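Long-range contacts in ribonuclease J (Methanolobus psychrophilus R15, PDB 5HAB), which probably degrades RNA as an exoribonuclease, being an archaeal member of the RNase J family that joins a metallo-beta-lactamase fold to a beta-CASP domain: residues Y34-R39 with G56-R61; V289-S294 with P340-H345; G344-P349 with P381-N386. The protein carries 1 engineered substitution. All coordinates share one frame; numbering follows the deposited sequence.

Interaction 1 of 3, residues Y34-R39 with G56-R61. With SO4 (sulfate ion), chain G; nucleotides of chain D.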
loop_
_atom_site.group_PDB
_atom_site.type_symbol
_atom_site.label_atom_id
_atom_site.label_comp_id
_atom_site.label_asym_id
_atom_site.label_seq_id
_atom_site.Cartn_x
_atom_site.Cartn_y
_atom_site.Cartn_z
ATOM N N TYR B 34 11.119 -19.442 12.885
ATOM C CA TYR B 34 11.006 -19.920 11.512
ATOM C C TYR B 34 9.602 -19.656 10.955
ATOM O O TYR B 34 9.398 -19.691 9.746
ATOM C CB TYR B 34 11.360 -21.407 11.433
ATOM C CG TYR B 34 12.838 -21.671 11.620
ATOM C CD1 TYR B 34 13.433 -21.569 12.873
ATOM C CD2 TYR B 34 13.639 -22.018 10.542
ATOM C CE1 TYR B 34 14.781 -21.804 13.044
ATOM C CE2 TYR B 34 14.988 -22.257 10.702
ATOM C CZ TYR B 34 15.554 -22.146 11.955
ATOM O OH TYR B 34 16.899 -22.385 12.113
ATOM N N ASN B 35 8.639 -19.400 11.840
ATOM C CA ASN B 35 7.279 -19.056 11.422
ATOM C C ASN B 35 6.942 -17.595 11.670
ATOM O O ASN B 35 5.859 -17.135 11.305
ATOM C CB ASN B 35 6.241 -19.920 12.140
ATOM C CG ASN B 35 6.418 -21.398 11.876
ATOM O OD1 ASN B 35 7.473 -21.842 11.417
ATOM N ND2 ASN B 35 5.381 -22.175 12.175
ATOM N N GLU B 36 7.858 -16.876 12.309
ATOM C CA GLU B 36 7.586 -15.514 12.732
ATOM C C GLU B 36 8.868 -14.756 13.047
ATOM O O GLU B 36 9.970 -15.299 12.925
ATOM C CB GLU B 36 6.668 -15.516 13.963
ATOM C CG GLU B 36 7.289 -16.144 15.212
ATOM C CD GLU B 36 7.254 -17.671 15.214
ATOM O OE1 GLU B 36 6.154 -18.254 15.093
ATOM O OE2 GLU B 36 8.329 -18.289 15.347
ATOM N N MET B 37 8.713 -13.512 13.489
ATOM C CA MET B 37 9.846 -12.695 13.915
ATOM C C MET B 37 9.992 -12.764 15.426
ATOM O O MET B 37 9.005 -12.966 16.129
ATOM C CB MET B 37 9.663 -11.238 13.494
ATOM C CG MET B 37 9.435 -11.016 12.010
ATOM S SD MET B 37 10.905 -11.295 11.009
ATOM C CE MET B 37 12.181 -10.530 12.001
ATOM N N GLY B 38 11.216 -12.606 15.923
ATOM C CA GLY B 38 11.424 -12.461 17.354
ATOM C C GLY B 38 11.986 -13.636 18.145
ATOM O O GLY B 38 13.120 -13.585 18.612
ATOM N N ARG B 39 11.183 -14.678 18.345
ATOM C CA ARG B 39 11.559 -15.765 19.258
ATOM C C ARG B 39 12.494 -16.793 18.603
ATOM O O ARG B 39 12.167 -17.971 18.491
ATOM C CB ARG B 39 10.301 -16.456 19.814
ATOM C CG ARG B 39 9.322 -16.992 18.775
ATOM C CD ARG B 39 8.347 -17.982 19.402
ATOM N NE ARG B 39 7.385 -18.492 18.429
ATOM C CZ ARG B 39 6.374 -19.302 18.731
ATOM N NH1 ARG B 39 6.183 -19.694 19.985
ATOM N NH2 ARG B 39 5.550 -19.718 17.778
ATOM N N GLY B 56 15.571 -16.327 21.565
ATOM C CA GLY B 56 14.988 -14.996 21.512
ATOM C C GLY B 56 13.567 -14.872 22.015
ATOM O O GLY B 56 12.913 -15.869 22.315
ATOM N N ILE B 57 13.094 -13.636 22.131
ATOM C CA ILE B 57 11.712 -13.382 22.518
ATOM C C ILE B 57 10.999 -12.602 21.407
ATOM O O ILE B 57 11.638 -11.863 20.657
ATOM C CB ILE B 57 11.651 -12.640 23.878
ATOM C CG1 ILE B 57 10.218 -12.588 24.409
ATOM C CG2 ILE B 57 12.249 -11.248 23.767
ATOM C CD1 ILE B 57 10.100 -12.013 25.796
ATOM N N ARG B 58 9.685 -12.792 21.288
ATOM C CA ARG B 58 8.861 -12.018 20.358
ATOM C C ARG B 58 7.970 -11.050 21.142
ATOM O O ARG B 58 7.047 -11.471 21.837
ATOM C CB ARG B 58 8.008 -12.943 19.485
ATOM C CG ARG B 58 7.095 -12.209 18.521
ATOM C CD ARG B 58 6.151 -13.155 17.781
ATOM N NE ARG B 58 5.274 -12.418 16.873
ATOM C CZ ARG B 58 4.334 -12.970 16.111
ATOM N NH1 ARG B 58 4.137 -14.282 16.131
ATOM N NH2 ARG B 58 3.594 -12.204 15.322
ATOM N N LEU B 59 8.222 -9.755 20.996
ATOM C CA LEU B 59 7.607 -8.757 21.871
ATOM C C LEU B 59 6.122 -8.498 21.626
ATOM O O LEU B 59 5.372 -8.301 22.582
ATOM C CB LEU B 59 8.366 -7.434 21.755
ATOM C CG LEU B 59 9.664 -7.325 22.557
ATOM C CD1 LEU B 59 9.493 -7.938 23.944
ATOM C CD2 LEU B 59 10.824 -7.972 21.807
ATOM N N ASP B 60 5.690 -8.493 20.365
ATOM C CA ASP B 60 4.291 -8.171 20.061
ATOM C C ASP B 60 3.315 -9.179 20.664
ATOM O O ASP B 60 2.174 -8.831 20.968
ATOM C CB ASP B 60 4.058 -8.046 18.551
ATOM C CG ASP B 60 4.940 -8.964 17.744
ATOM O OD1 ASP B 60 6.068 -8.546 17.403
ATOM O OD2 ASP B 60 4.498 -10.091 17.437
ATOM N N ARG B 61 3.751 -10.425 20.841
ATOM C CA ARG B 61 2.894 -11.426 21.478
ATOM C C ARG B 61 2.684 -11.140 22.965
ATOM O O ARG B 61 1.748 -11.653 23.576
ATOM C CB ARG B 61 3.477 -12.831 21.305
ATOM C CG ARG B 61 3.118 -13.530 20.006
ATOM C CD ARG B 61 1.605 -13.662 19.909
ATOM N NE ARG B 61 1.182 -14.568 18.848
ATOM C CZ ARG B 61 0.906 -14.190 17.607
ATOM N NH1 ARG B 61 0.525 -15.091 16.712
ATOM N NH2 ARG B 61 1.016 -12.913 17.263
HETATM S S SO4 G . 0.842 -13.476 13.556
HETATM O O1 SO4 G . 0.292 -13.114 14.859
HETATM O O2 SO4 G . 2.003 -14.344 13.748
HETATM O O3 SO4 G . 1.229 -12.255 12.845
HETATM O O4 SO4 G . -0.173 -14.201 12.796
ATOM P P A D 2 15.552 -6.800 15.638
ATOM O OP1 A D 2 16.581 -7.288 14.682
ATOM O OP2 A D 2 15.091 -7.676 16.744
ATOM O "O5'" A D 2 16.091 -5.431 16.254
ATOM C "C5'" A D 2 16.145 -5.237 17.661
ATOM C "C4'" A D 2 15.368 -4.019 18.095
ATOM O "O4'" A D 2 14.190 -3.861 17.263
ATOM C "C3'" A D 2 14.828 -4.058 19.518
ATOM O "O3'" A D 2 15.795 -3.673 20.481
ATOM C "C2'" A D 2 13.621 -3.129 19.456
ATOM O "O2'" A D 2 14.018 -1.772 19.577
ATOM C "C1'" A D 2 13.115 -3.368 18.032
ATOM N N9 A D 2 12.006 -4.340 17.968
ATOM C C8 A D 2 11.998 -5.544 17.305
ATOM N N7 A D 2 10.864 -6.195 17.396
ATOM C C5 A D 2 10.064 -5.359 18.160
ATOM C C6 A D 2 8.738 -5.482 18.613
ATOM N N6 A D 2 7.962 -6.538 18.347
ATOM N N1 A D 2 8.237 -4.470 19.356
ATOM C C2 A D 2 9.022 -3.413 19.620
ATOM N N3 A D 2 10.280 -3.184 19.250
ATOM C C4 A D 2 10.748 -4.205 18.509
ATOM O OP3 A D 1 15.520 -1.556 10.604
ATOM P P A D 1 16.002 -2.953 10.716
ATOM O OP1 A D 1 17.244 -2.964 11.531
ATOM O OP2 A D 1 16.026 -3.545 9.355
ATOM O "O5'" A D 1 14.884 -3.767 11.494
ATOM C "C5'" A D 1 14.337 -3.297 12.722
ATOM C "C4'" A D 1 13.655 -4.417 13.466
ATOM O "O4'" A D 1 12.409 -4.734 12.784
ATOM C "C3'" A D 1 14.456 -5.716 13.524
ATOM O "O3'" A D 1 14.265 -6.372 14.775
ATOM C "C2'" A D 1 13.861 -6.548 12.392
ATOM O "O2'" A D 1 13.973 -7.945 12.572
ATOM C "C1'" A D 1 12.402 -6.093 12.384
ATOM N N9 A D 1 11.802 -6.163 11.047
ATOM C C8 A D 1 12.416 -5.808 9.867
ATOM N N7 A D 1 11.672 -5.974 8.800
ATOM C C5 A D 1 10.483 -6.480 9.308
ATOM C C6 A D 1 9.284 -6.867 8.681
ATOM N N6 A D 1 9.084 -6.798 7.359
ATOM N N1 A D 1 8.288 -7.330 9.470
ATOM C C2 A D 1 8.492 -7.398 10.794
ATOM N N3 A D 1 9.573 -7.064 11.501
ATOM C C4 A D 1 10.547 -6.607 10.691
HETATM O O HOH W 1 4.806 -16.389 17.593
#
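Loop-to-loop packing brings G38 against R58 and R39 against G56, in the metallo-beta-lactamase part of the enzyme. Segment 34-39 links strands 24-32 and 41-46, which are neighbours in a mixed sheet of this fold; segment 56-61 follows strand 49-53 and enters helix 60-63. The two backbones come very close, with G38 CA and R58 CA 4.0 Å apart, an approach that depends on G38 having no side chain. A CA-H...O contact joins R39 CA to G56 O at 3.3 Å, with 140° at the hydrogen.

R58 gives the largest share of the buried surface. With CG anti to the backbone N (chi1 178°) and an extended chain, it runs past the M37 carbonyl, whose O lies 3.2 Å from R58 CG. E36 CB lies over one face of its guanidinium, 3.6 Å from R58 NH1, and R61 NH2 over the opposite face, offset toward its rim. Both arginines bond a sulfate, probably from the crystallisation liquor. R58 NE also forms a salt bridge with D60 OD2, steadying the head group.

The E36 carboxylate turns to R39 instead. R39 NH2 donates to E36 OE1 at 3.1 Å and 163°, approaching from above the carboxylate plane, and R39 NE makes a weaker bond to E36 OE2, an oxygen that also accepts from G33 N and N461 ND2. E36 OE1 and R58 NH1 stand 4.6 Å apart, beyond a salt bridge; one water spans them, accepting from R58 NH1 at 2.7 Å and donating weakly to E36 OE1.

Interaction 2 of 3, residues V289-S294 with P340-H345. With SO4 (sulfate ion), chain J; nucleotides of chain D.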
loop_
_atom_site.group_PDB
_atom_site.type_symbol
_atom_site.label_atom_id
_atom_site.label_comp_id
_atom_site.label_asym_id
_atom_site.label_seq_id
_atom_site.Cartn_x
_atom_site.Cartn_y
_atom_site.Cartn_z
ATOM N N VAL B 289 23.607 14.063 27.082
ATOM C CA VAL B 289 23.075 13.440 28.285
ATOM C C VAL B 289 22.200 12.240 27.921
ATOM O O VAL B 289 21.189 12.377 27.233
ATOM C CB VAL B 289 22.313 14.470 29.151
ATOM C CG1 VAL B 289 21.539 15.440 28.276
ATOM C CG2 VAL B 289 21.394 13.770 30.142
ATOM N N LEU B 290 22.617 11.059 28.362
ATOM C CA LEU B 290 21.894 9.820 28.089
ATOM C C LEU B 290 20.850 9.525 29.168
ATOM O O LEU B 290 21.177 9.471 30.351
ATOM C CB LEU B 290 22.880 8.654 27.980
ATOM C CG LEU B 290 23.596 8.386 26.649
ATOM C CD1 LEU B 290 24.195 9.643 26.043
ATOM C CD2 LEU B 290 24.688 7.355 26.865
ATOM N N LEU B 291 19.600 9.327 28.759
ATOM C CA LEU B 291 18.509 9.106 29.708
ATOM C C LEU B 291 17.797 7.782 29.460
ATOM O O LEU B 291 17.619 7.363 28.317
ATOM C CB LEU B 291 17.489 10.247 29.653
ATOM C CG LEU B 291 17.954 11.670 29.964
ATOM C CD1 LEU B 291 18.380 12.389 28.701
ATOM C CD2 LEU B 291 16.855 12.443 30.669
ATOM N N GLY B 292 17.389 7.129 30.544
ATOM C CA GLY B 292 16.709 5.849 30.463
ATOM C C GLY B 292 17.553 4.726 31.033
ATOM O O GLY B 292 18.772 4.716 30.865
ATOM N N ARG B 293 16.905 3.777 31.702
ATOM C CA ARG B 293 17.614 2.686 32.367
ATOM C C ARG B 293 18.410 1.836 31.376
ATOM O O ARG B 293 19.560 1.472 31.639
ATOM C CB ARG B 293 16.631 1.807 33.146
ATOM C CG ARG B 293 17.298 0.729 33.992
ATOM C CD ARG B 293 18.059 1.341 35.167
ATOM N NE ARG B 293 17.158 1.897 36.175
ATOM C CZ ARG B 293 17.556 2.594 37.236
ATOM N NH1 ARG B 293 18.847 2.834 37.432
ATOM N NH2 ARG B 293 16.662 3.056 38.101
ATOM N N SER B 294 17.801 1.537 30.233
ATOM C CA SER B 294 18.424 0.668 29.239
ATOM C C SER B 294 19.599 1.350 28.532
ATOM O O SER B 294 20.537 0.675 28.092
ATOM C CB SER B 294 17.388 0.203 28.215
ATOM O OG SER B 294 16.956 1.277 27.405
ATOM N N PRO B 340 19.737 15.589 24.717
ATOM C CA PRO B 340 19.204 14.387 25.366
ATOM C C PRO B 340 19.125 13.208 24.398
ATOM O O PRO B 340 18.424 13.280 23.379
ATOM C CB PRO B 340 17.802 14.816 25.818
ATOM C CG PRO B 340 17.848 16.304 25.870
ATOM C CD PRO B 340 18.792 16.716 24.777
ATOM N N VAL B 341 19.849 12.140 24.717
ATOM C CA VAL B 341 19.794 10.902 23.953
ATOM C C VAL B 341 19.027 9.880 24.778
ATOM O O VAL B 341 19.555 9.337 25.746
ATOM C CB VAL B 341 21.197 10.387 23.616
ATOM C CG1 VAL B 341 21.118 9.196 22.673
ATOM C CG2 VAL B 341 22.045 11.497 23.034
ATOM N N MET B 342 17.787 9.608 24.389
ATOM C CA MET B 342 16.878 8.901 25.277
ATOM C C MET B 342 16.173 7.734 24.589
ATOM O O MET B 342 16.197 7.611 23.366
ATOM C CB MET B 342 15.852 9.882 25.840
ATOM C CG MET B 342 14.821 10.342 24.831
ATOM S SD MET B 342 13.618 11.439 25.593
ATOM C CE MET B 342 14.726 12.651 26.318
ATOM N N THR B 343 15.575 6.860 25.392
ATOM C CA THR B 343 14.864 5.698 24.875
ATOM C C THR B 343 13.407 6.038 24.590
ATOM O O THR B 343 12.896 7.048 25.074
ATOM C CB THR B 343 14.945 4.513 25.845
ATOM O OG1 THR B 343 14.352 4.874 27.097
ATOM C CG2 THR B 343 16.397 4.134 26.073
ATOM N N GLY B 344 12.745 5.195 23.801
ATOM C CA GLY B 344 11.323 5.355 23.549
ATOM C C GLY B 344 10.907 5.599 22.109
ATOM O O GLY B 344 9.823 6.126 21.852
ATOM N N HIS B 345 11.748 5.182 21.169
ATOM C CA HIS B 345 11.501 5.417 19.748
ATOM C C HIS B 345 10.285 4.660 19.213
ATOM O O HIS B 345 9.749 5.015 18.168
ATOM C CB HIS B 345 12.732 5.033 18.931
ATOM C CG HIS B 345 13.234 3.654 19.218
ATOM N ND1 HIS B 345 12.721 2.535 18.600
ATOM C CD2 HIS B 345 14.189 3.211 20.066
ATOM C CE1 HIS B 345 13.343 1.461 19.053
ATOM N NE2 HIS B 345 14.242 1.844 19.941
HETATM S S SO4 J . 13.157 3.360 38.776
HETATM O O1 SO4 J . 12.060 3.676 37.865
HETATM O O2 SO4 J . 14.226 2.691 38.038
HETATM O O3 SO4 J . 12.668 2.477 39.832
HETATM O O4 SO4 J . 13.667 4.592 39.373
ATOM P P A D 5 13.708 2.850 29.992
ATOM O OP1 A D 5 13.895 4.322 30.006
ATOM O OP2 A D 5 14.828 1.978 29.555
ATOM O "O5'" A D 5 13.271 2.414 31.459
ATOM C "C5'" A D 5 12.548 3.306 32.303
ATOM C "C4'" A D 5 11.360 2.624 32.932
ATOM O "O4'" A D 5 11.271 1.273 32.404
ATOM C "C3'" A D 5 11.421 2.483 34.447
ATOM O "O3'" A D 5 10.097 2.496 34.981
ATOM C "C2'" A D 5 12.036 1.099 34.625
ATOM O "O2'" A D 5 11.752 0.484 35.864
ATOM C "C1'" A D 5 11.425 0.332 33.451
ATOM N N9 A D 5 12.281 -0.746 32.948
ATOM C C8 A D 5 13.541 -0.615 32.416
ATOM N N7 A D 5 14.085 -1.750 32.051
ATOM C C5 A D 5 13.118 -2.695 32.365
ATOM C C6 A D 5 13.086 -4.093 32.221
ATOM N N6 A D 5 14.090 -4.804 31.702
ATOM N N1 A D 5 11.973 -4.740 32.634
ATOM C C2 A D 5 10.968 -4.022 33.155
ATOM N N3 A D 5 10.880 -2.706 33.341
ATOM C C4 A D 5 12.003 -2.092 32.925
ATOM P P A D 4 15.017 -0.345 24.967
ATOM O OP1 A D 4 15.472 0.981 24.472
ATOM O OP2 A D 4 15.998 -1.269 25.592
ATOM O "O5'" A D 4 13.819 -0.125 25.996
ATOM C "C5'" A D 4 13.398 1.182 26.353
ATOM C "C4'" A D 4 12.083 1.168 27.090
ATOM O "O4'" A D 4 11.360 -0.059 26.820
ATOM C "C3'" A D 4 12.167 1.217 28.608
ATOM O "O3'" A D 4 12.413 2.530 29.090
ATOM C "C2'" A D 4 10.816 0.644 29.031
ATOM O "O2'" A D 4 9.796 1.630 28.950
ATOM C "C1'" A D 4 10.568 -0.403 27.938
ATOM N N9 A D 4 10.905 -1.778 28.366
ATOM C C8 A D 4 12.061 -2.484 28.136
ATOM N N7 A D 4 12.053 -3.697 28.641
ATOM C C5 A D 4 10.806 -3.800 29.244
ATOM C C6 A D 4 10.177 -4.840 29.956
ATOM N N6 A D 4 10.742 -6.026 30.195
ATOM N N1 A D 4 8.927 -4.617 30.425
ATOM C C2 A D 4 8.357 -3.429 30.188
ATOM N N3 A D 4 8.845 -2.377 29.533
ATOM C C4 A D 4 10.089 -2.627 29.081
#
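P340 meets V289 and L291 as the second strand runs beside the first. Its CA makes a CA-H...O contact to V289 O, and its CB packs 3.8 Å from L291 CD1, the two side chains lying alongside and pointing the same way. V341 supplies both backbone bonds: V341 N donates to V289 O at 2.9 Å and 166°, while V341 O accepts from L291 N at 3.0 Å and 164°. On the other side of the sheet, V341 CB touches L290 CD1 at 3.9 Å, near V299 of helix 293-304.

This alternation, one residue bonded to the two that flank its partner, is that of parallel strands, here inner members of the six-stranded parallel sheet of the beta-CASP domain. M342 returns to the face of L291, CB to CB at 4.2 Å, with helix 352-357 packed on its side chain. At T343 the chains diverge, CA of G292 and CA of T343 being 5.9 Å apart, and RNA enters beyond the strand ends. T343 OG1 bonds weakly to OP1 of nucleotide 5 of chain D at 3.0 Å, while T343 CG2, anti to the carbonyl carbon, rests against S294 OG. At the start of helix 293-304, S294 grips OP2 of the same phosphate twice, through its N and OG, each 3.1 Å away.

Interaction 3 of 3, residues G344-P349 with P381-N386. With nucleotides of chain D.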
loop_
_atom_site.group_PDB
_atom_site.type_symbol
_atom_site.label_atom_id
_atom_site.label_comp_id
_atom_site.label_asym_id
_atom_site.label_seq_id
_atom_site.Cartn_x
_atom_site.Cartn_y
_atom_site.Cartn_z
ATOM N N GLY B 344 12.745 5.195 23.801
ATOM C CA GLY B 344 11.323 5.355 23.549
ATOM C C GLY B 344 10.907 5.599 22.109
ATOM O O GLY B 344 9.823 6.126 21.852
ATOM N N HIS B 345 11.748 5.182 21.169
ATOM C CA HIS B 345 11.501 5.417 19.748
ATOM C C HIS B 345 10.285 4.660 19.213
ATOM O O HIS B 345 9.749 5.015 18.168
ATOM C CB HIS B 345 12.732 5.033 18.931
ATOM C CG HIS B 345 13.234 3.654 19.218
ATOM N ND1 HIS B 345 12.721 2.535 18.600
ATOM C CD2 HIS B 345 14.189 3.211 20.066
ATOM C CE1 HIS B 345 13.343 1.461 19.053
ATOM N NE2 HIS B 345 14.242 1.844 19.941
ATOM N N GLN B 346 9.851 3.620 19.916
ATOM C CA GLN B 346 8.660 2.884 19.498
ATOM C C GLN B 346 7.447 3.298 20.321
ATOM O O GLN B 346 6.398 2.650 20.275
ATOM C CB GLN B 346 8.886 1.375 19.604
ATOM C CG GLN B 346 9.973 0.869 18.684
ATOM C CD GLN B 346 9.716 1.247 17.237
ATOM O OE1 GLN B 346 8.594 1.129 16.743
ATOM N NE2 GLN B 346 10.757 1.709 16.548
ATOM N N GLY B 347 7.596 4.389 21.066
ATOM C CA GLY B 347 6.528 4.884 21.911
ATOM C C GLY B 347 6.201 3.935 23.046
ATOM O O GLY B 347 5.046 3.833 23.459
ATOM N N GLU B 348 7.222 3.233 23.536
ATOM C CA GLU B 348 7.068 2.330 24.671
ATOM C C GLU B 348 6.475 3.085 25.852
ATOM O O GLU B 348 6.998 4.128 26.247
ATOM C CB GLU B 348 8.413 1.713 25.075
ATOM C CG GLU B 348 9.139 0.916 23.993
ATOM C CD GLU B 348 9.935 1.794 23.040
ATOM O OE1 GLU B 348 9.518 2.943 22.793
ATOM O OE2 GLU B 348 10.997 1.346 22.561
ATOM N N PRO B 349 5.365 2.576 26.405
ATOM C CA PRO B 349 4.807 3.172 27.620
ATOM C C PRO B 349 5.834 3.116 28.742
ATOM O O PRO B 349 6.368 2.046 29.036
ATOM C CB PRO B 349 3.590 2.292 27.925
ATOM C CG PRO B 349 3.269 1.607 26.634
ATOM C CD PRO B 349 4.591 1.408 25.955
ATOM N N PRO B 381 1.100 -3.773 14.309
ATOM C CA PRO B 381 0.033 -2.846 14.708
ATOM C C PRO B 381 0.175 -2.267 16.126
ATOM O O PRO B 381 -0.180 -1.108 16.337
ATOM C CB PRO B 381 -1.227 -3.705 14.591
ATOM C CG PRO B 381 -0.893 -4.693 13.522
ATOM C CD PRO B 381 0.559 -5.016 13.732
ATOM N N MET B 382 0.692 -3.049 17.068
ATOM C CA MET B 382 0.883 -2.578 18.441
ATOM C C MET B 382 1.858 -1.407 18.524
ATOM O O MET B 382 1.544 -0.342 19.084
ATOM C CB MET B 382 1.388 -3.716 19.330
ATOM C CG MET B 382 0.493 -4.924 19.345
ATOM S SD MET B 382 -1.107 -4.512 20.046
ATOM C CE MET B 382 -2.133 -4.851 18.664
ATOM N N THR B 383 3.053 -1.616 17.979
ATOM C CA THR B 383 4.095 -0.605 18.034
ATOM C C THR B 383 3.774 0.566 17.109
ATOM O O THR B 383 4.188 1.697 17.367
ATOM C CB THR B 383 5.466 -1.191 17.669
ATOM O OG1 THR B 383 5.393 -1.824 16.387
ATOM C CG2 THR B 383 5.888 -2.205 18.707
ATOM N N GLN B 384 3.036 0.296 16.036
ATOM C CA GLN B 384 2.589 1.368 15.156
ATOM C C GLN B 384 1.575 2.243 15.898
ATOM O O GLN B 384 1.581 3.461 15.746
ATOM C CB GLN B 384 1.990 0.810 13.855
ATOM C CG GLN B 384 3.014 0.161 12.915
ATOM C CD GLN B 384 2.372 -0.551 11.730
ATOM O OE1 GLN B 384 1.297 -1.142 11.850
ATOM N NE2 GLN B 384 3.045 -0.515 10.585
ATOM N N ALA B 385 0.727 1.625 16.718
ATOM C CA ALA B 385 -0.183 2.388 17.569
ATOM C C ALA B 385 0.598 3.237 18.568
ATOM O O ALA B 385 0.382 4.444 18.661
ATOM C CB ALA B 385 -1.147 1.472 18.297
ATOM N N ASN B 386 1.520 2.622 19.302
ATOM C CA ASN B 386 2.254 3.386 20.309
ATOM C C ASN B 386 3.011 4.554 19.667
ATOM O O ASN B 386 3.041 5.666 20.216
ATOM C CB ASN B 386 3.216 2.486 21.089
ATOM C CG ASN B 386 2.494 1.437 21.908
ATOM O OD1 ASN B 386 1.429 1.698 22.467
ATOM N ND2 ASN B 386 3.075 0.246 21.995
ATOM P P A D 3 16.435 -4.761 21.475
ATOM O OP1 A D 3 17.500 -4.095 22.269
ATOM O OP2 A D 3 16.766 -5.973 20.687
ATOM O "O5'" A D 3 15.233 -5.139 22.452
ATOM C "C5'" A D 3 14.828 -4.259 23.495
ATOM C "C4'" A D 3 13.704 -3.353 23.056
ATOM O "O4'" A D 3 12.445 -4.073 23.032
ATOM C "C3'" A D 3 13.424 -2.155 23.948
ATOM O "O3'" A D 3 14.328 -1.089 23.723
ATOM C "C2'" A D 3 11.981 -1.807 23.602
ATOM O "O2'" A D 3 11.921 -1.056 22.398
ATOM C "C1'" A D 3 11.382 -3.193 23.337
ATOM N N9 A D 3 10.613 -3.715 24.485
ATOM C C8 A D 3 11.011 -4.556 25.496
ATOM N N7 A D 3 10.060 -4.827 26.362
ATOM C C5 A D 3 8.962 -4.118 25.888
ATOM C C6 A D 3 7.637 -3.981 26.352
ATOM N N6 A D 3 7.164 -4.579 27.448
ATOM N N1 A D 3 6.799 -3.195 25.638
ATOM C C2 A D 3 7.262 -2.591 24.537
ATOM N N3 A D 3 8.479 -2.643 24.003
ATOM C C4 A D 3 9.291 -3.431 24.733
ATOM P P A D 2 15.552 -6.800 15.638
ATOM O OP1 A D 2 16.581 -7.288 14.682
ATOM O OP2 A D 2 15.091 -7.676 16.744
ATOM O "O5'" A D 2 16.091 -5.431 16.254
ATOM C "C5'" A D 2 16.145 -5.237 17.661
ATOM C "C4'" A D 2 15.368 -4.019 18.095
ATOM O "O4'" A D 2 14.190 -3.861 17.263
ATOM C "C3'" A D 2 14.828 -4.058 19.518
ATOM O "O3'" A D 2 15.795 -3.673 20.481
ATOM C "C2'" A D 2 13.621 -3.129 19.456
ATOM O "O2'" A D 2 14.018 -1.772 19.577
ATOM C "C1'" A D 2 13.115 -3.368 18.032
ATOM N N9 A D 2 12.006 -4.340 17.968
ATOM C C8 A D 2 11.998 -5.544 17.305
ATOM N N7 A D 2 10.864 -6.195 17.396
ATOM C C5 A D 2 10.064 -5.359 18.160
ATOM C C6 A D 2 8.738 -5.482 18.613
ATOM N N6 A D 2 7.962 -6.538 18.347
ATOM N N1 A D 2 8.237 -4.470 19.356
ATOM C C2 A D 2 9.022 -3.413 19.620
ATOM N N3 A D 2 10.280 -3.184 19.250
ATOM C C4 A D 2 10.748 -4.205 18.509
ATOM P P A D 4 15.017 -0.345 24.967
ATOM O OP1 A D 4 15.472 0.981 24.472
ATOM O OP2 A D 4 15.998 -1.269 25.592
ATOM O "O5'" A D 4 13.819 -0.125 25.996
ATOM C "C5'" A D 4 13.398 1.182 26.353
ATOM C "C4'" A D 4 12.083 1.168 27.090
ATOM O "O4'" A D 4 11.360 -0.059 26.820
ATOM C "C3'" A D 4 12.167 1.217 28.608
ATOM O "O3'" A D 4 12.413 2.530 29.090
ATOM C "C2'" A D 4 10.816 0.644 29.031
ATOM O "O2'" A D 4 9.796 1.630 28.950
ATOM C "C1'" A D 4 10.568 -0.403 27.938
ATOM N N9 A D 4 10.905 -1.778 28.366
ATOM C C8 A D 4 12.061 -2.484 28.136
ATOM N N7 A D 4 12.053 -3.697 28.641
ATOM C C5 A D 4 10.806 -3.800 29.244
ATOM C C6 A D 4 10.177 -4.840 29.956
ATOM N N6 A D 4 10.742 -6.026 30.195
ATOM N N1 A D 4 8.927 -4.617 30.425
ATOM C C2 A D 4 8.357 -3.429 30.188
ATOM N N3 A D 4 8.845 -2.377 29.533
ATOM C C4 A D 4 10.089 -2.627 29.081
HETATM O O HOH W 2 5.925 -0.062 21.813
HETATM O O HOH W 3 2.443 5.923 23.075
#
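A type I beta turn, G344 to G347, packs on the first turns of helix 381-396 through the carbonyls of Q346 and G347. Both oxygens lie against one methylene, Q346 O pointing toward it and G347 O passing beside it, each 3.3 Å from N386 CB. G347, at phi 66°, has no side chain, which lets the turn sit this close to the N386 backbone. Water completes the junction, one molecule linking Q346 O to N386 ND2 and another donating to N386 O at 2.9 Å and weakly to G347 O.

In the beta-CASP domain this turn follows strand 338-342 and faces the bound RNA. The bent Q346 side chain brings OE1 to 4.0 Å from T383 CB; its NE2 donates to H345 ND1 at 3.0 Å and 146°, in the plane of the imidazole. N376 O also accepts from NE2 and so positions the amide, whose bond would restrain rotation of the ring. E348 turns away from the helix and accepts a hydrogen bond at OE2 from O2' of nucleotide A3, 2.6 Å away. From the helix, T383 CG2 approaches N1 of nucleotide A2 at 3.3 Å, while T383 OG1 is hydrogen-bonded to N380 O.

Interaction 2 is the buried core of the set, a strand pair held by backbone hydrogen bonds and apolar side chains; interactions 1 and 3 are partly buried and join loops, the latter to a helix. Segment 340-345 passes into 344-349, so interactions 2 and 3 act on one chain leaving the beta-CASP sheet. Interaction 1 belongs to the other part of the enzyme, its centre about 16 Å from that of interaction 3. Its ion pairs lie within each segment and its arginines hold a sulfate, while between the segments there is close backbone packing and one bridging water; interaction 3 likewise relies on packing and water. All three adjoin the same RNA strand; 1 and 3 also touch the second subunit.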